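Long-range contact in Two-component response regulator, LuxR family (Aurantimonas sp., PDB 3CZ5), which probably acts as a phosphorylation-controlled, DNA-binding transcription regulator of the LuxR family, present here as its CheY-like receiver domain: residues 25-31 / 115-120. Residues are numbered along the deposited sequence; the frame is centred on the assembly and turned at random.
Sequences IERRPGY and LVQAIE
With bends at chi2 (44°) and chi3 (144°), the R28 side chain curls over one face of the Y31 ring and brings NE up to the E120 carboxylate. The salt bridge is a single straight hydrogen bond, R28 NE to E120 OE1 at 2.7 Å, lying close to the guanidinium plane while the carboxylate stands almost perpendicular to that plane. R28 CG sits above the centre of the Y31 ring, and Y31 CE1 in turn lies over the guanidinium. R28 NH1 donates to P29 O at 2.8 Å and R28 NH2 hydrogen-bonds to S4 OG, so three nitrogens hold the group's rotation. Deeper in, Y31 CE2 rests on I119 CG2, and I25 CD1 meets I119 CD1 at 3.6 Å, the two isoleucine side chains crossing at about a right angle. L115 CD2 closes on I25 CG1 at 4.0 Å; V116 CG2 lies against I25 CA and V116 CG1 against R28 CB and CG. The contact joins the turn between helix 15-25 and strand 31-37 to helix 114-122; in the CheY-like fold these two helices share one side of the parallel sheet. Greasy contacts fill the side near the sheet, with a charge pair at the margin; E120 probably favours the ionised form beside the arginine.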
loop_
_atom_site.group_PDB
_atom_site.type_symbol
_atom_site.label_atom_id
_atom_site.label_comp_id
_atom_site.label_asym_id
_atom_site.label_seq_id
_atom_site.Cartn_x
_atom_site.Cartn_y
_atom_site.Cartn_z
ATOM N N ILE A 25 -11.984 -4.564 0.428
ATOM C CA ILE A 25 -11.055 -5.529 -0.072
ATOM C C ILE A 25 -11.625 -6.933 -0.057
ATOM O O ILE A 25 -11.276 -7.777 -0.934
ATOM C CB ILE A 25 -9.777 -5.544 0.733
ATOM C CG1 ILE A 25 -9.200 -4.131 0.813
ATOM C CG2 ILE A 25 -8.750 -6.364 0.026
ATOM C CD1 ILE A 25 -7.766 -4.075 1.096
ATOM N N GLU A 26 -12.498 -7.214 0.908
ATOM C CA GLU A 26 -12.908 -8.606 1.055
ATOM C C GLU A 26 -14.087 -8.974 0.210
ATOM O O GLU A 26 -14.541 -10.099 0.236
ATOM C CB GLU A 26 -13.140 -8.994 2.486
ATOM C CG GLU A 26 -11.885 -9.140 3.251
ATOM C CD GLU A 26 -12.194 -9.568 4.650
ATOM O OE1 GLU A 26 -13.412 -9.782 4.863
ATOM O OE2 GLU A 26 -11.252 -9.734 5.494
ATOM N N ARG A 27 -14.568 -8.047 -0.588
ATOM C CA ARG A 27 -15.652 -8.398 -1.507
ATOM C C ARG A 27 -15.033 -9.114 -2.708
ATOM O O ARG A 27 -15.738 -9.792 -3.471
ATOM C CB ARG A 27 -16.480 -7.182 -1.924
ATOM C CG ARG A 27 -16.846 -6.266 -0.710
ATOM C CD ARG A 27 -17.861 -5.148 -1.054
ATOM N NE ARG A 27 -18.734 -4.752 0.071
ATOM C CZ ARG A 27 -18.624 -3.607 0.774
ATOM N NH1 ARG A 27 -17.656 -2.727 0.466
ATOM N NH2 ARG A 27 -19.477 -3.328 1.764
ATOM N N ARG A 28 -13.715 -8.992 -2.861
ATOM C CA ARG A 28 -13.035 -9.742 -3.880
ATOM C C ARG A 28 -12.720 -11.052 -3.202
ATOM O O ARG A 28 -11.904 -11.082 -2.305
ATOM C CB ARG A 28 -11.803 -8.983 -4.359
ATOM C CG ARG A 28 -10.538 -9.737 -4.707
ATOM C CD ARG A 28 -10.700 -11.023 -5.542
ATOM N NE ARG A 28 -9.629 -11.289 -6.527
ATOM C CZ ARG A 28 -8.925 -12.420 -6.580
ATOM N NH1 ARG A 28 -9.152 -13.403 -5.696
ATOM N NH2 ARG A 28 -7.987 -12.558 -7.515
ATOM N N PRO A 29 -13.420 -12.139 -3.611
ATOM C CA PRO A 29 -13.379 -13.335 -2.776
ATOM C C PRO A 29 -12.017 -13.935 -2.978
ATOM O O PRO A 29 -11.354 -13.576 -3.945
ATOM C CB PRO A 29 -14.539 -14.199 -3.329
ATOM C CG PRO A 29 -14.658 -13.832 -4.690
ATOM C CD PRO A 29 -14.157 -12.394 -4.874
ATOM N N GLY A 30 -11.589 -14.781 -2.046
ATOM C CA GLY A 30 -10.169 -15.126 -1.917
ATOM C C GLY A 30 -9.293 -14.167 -1.075
ATOM O O GLY A 30 -8.346 -14.585 -0.437
ATOM N N TYR A 31 -9.590 -12.884 -1.057
ATOM C CA TYR A 31 -8.775 -11.950 -0.312
ATOM C C TYR A 31 -9.073 -11.850 1.224
ATOM O O TYR A 31 -10.123 -11.390 1.611
ATOM C CB TYR A 31 -8.947 -10.579 -0.966
ATOM C CG TYR A 31 -8.197 -10.459 -2.300
ATOM C CD1 TYR A 31 -7.792 -11.611 -3.021
ATOM C CD2 TYR A 31 -7.917 -9.205 -2.860
ATOM C CE1 TYR A 31 -7.080 -11.483 -4.271
ATOM C CE2 TYR A 31 -7.211 -9.079 -4.045
ATOM C CZ TYR A 31 -6.809 -10.206 -4.772
ATOM O OH TYR A 31 -6.131 -10.007 -5.963
ATOM N N LEU A 115 -8.149 0.256 -5.503
ATOM C CA LEU A 115 -7.562 -0.437 -4.437
ATOM C C LEU A 115 -7.461 -1.925 -4.821
ATOM O O LEU A 115 -6.359 -2.491 -4.886
ATOM C CB LEU A 115 -8.425 -0.191 -3.211
ATOM C CG LEU A 115 -7.801 -0.944 -2.074
ATOM C CD1 LEU A 115 -6.266 -0.689 -2.097
ATOM C CD2 LEU A 115 -8.392 -0.561 -0.768
ATOM N N VAL A 116 -8.592 -2.575 -5.120
ATOM C CA VAL A 116 -8.489 -3.994 -5.304
ATOM C C VAL A 116 -7.691 -4.311 -6.545
ATOM O O VAL A 116 -6.737 -5.054 -6.493
ATOM C CB VAL A 116 -9.793 -4.640 -5.352
ATOM C CG1 VAL A 116 -9.658 -5.949 -6.140
ATOM C CG2 VAL A 116 -10.267 -4.889 -3.943
ATOM N N GLN A 117 -8.024 -3.703 -7.661
ATOM C CA GLN A 117 -7.145 -3.803 -8.843
ATOM C C GLN A 117 -5.635 -3.731 -8.539
ATOM O O GLN A 117 -4.867 -4.658 -8.891
ATOM C CB GLN A 117 -7.450 -2.691 -9.841
ATOM C CG GLN A 117 -8.849 -2.568 -10.227
ATOM C CD GLN A 117 -9.066 -3.453 -11.359
ATOM O OE1 GLN A 117 -8.118 -3.737 -12.110
ATOM N NE2 GLN A 117 -10.306 -3.940 -11.522
ATOM N N ALA A 118 -5.200 -2.621 -7.941
ATOM C CA ALA A 118 -3.805 -2.516 -7.505
ATOM C C ALA A 118 -3.371 -3.771 -6.737
ATOM O O ALA A 118 -2.488 -4.508 -7.159
ATOM C CB ALA A 118 -3.643 -1.324 -6.636
ATOM N N ILE A 119 -3.976 -4.030 -5.598
ATOM C CA ILE A 119 -3.665 -5.282 -4.914
ATOM C C ILE A 119 -3.544 -6.514 -5.902
ATOM O O ILE A 119 -2.591 -7.318 -5.808
ATOM C CB ILE A 119 -4.756 -5.582 -3.915
ATOM C CG1 ILE A 119 -4.695 -4.607 -2.774
ATOM C CG2 ILE A 119 -4.686 -7.006 -3.383
ATOM C CD1 ILE A 119 -5.929 -4.715 -1.878
ATOM N N GLU A 120 -4.536 -6.645 -6.792
ATOM C CA GLU A 120 -4.605 -7.703 -7.776
ATOM C C GLU A 120 -3.349 -7.748 -8.637
ATOM O O GLU A 120 -2.727 -8.813 -8.786
ATOM C CB GLU A 120 -5.796 -7.517 -8.712
ATOM C CG GLU A 120 -7.120 -7.403 -7.995
ATOM C CD GLU A 120 -8.262 -8.189 -8.685
ATOM O OE1 GLU A 120 -8.768 -9.167 -8.043
ATOM O OE2 GLU A 120 -8.643 -7.824 -9.851
#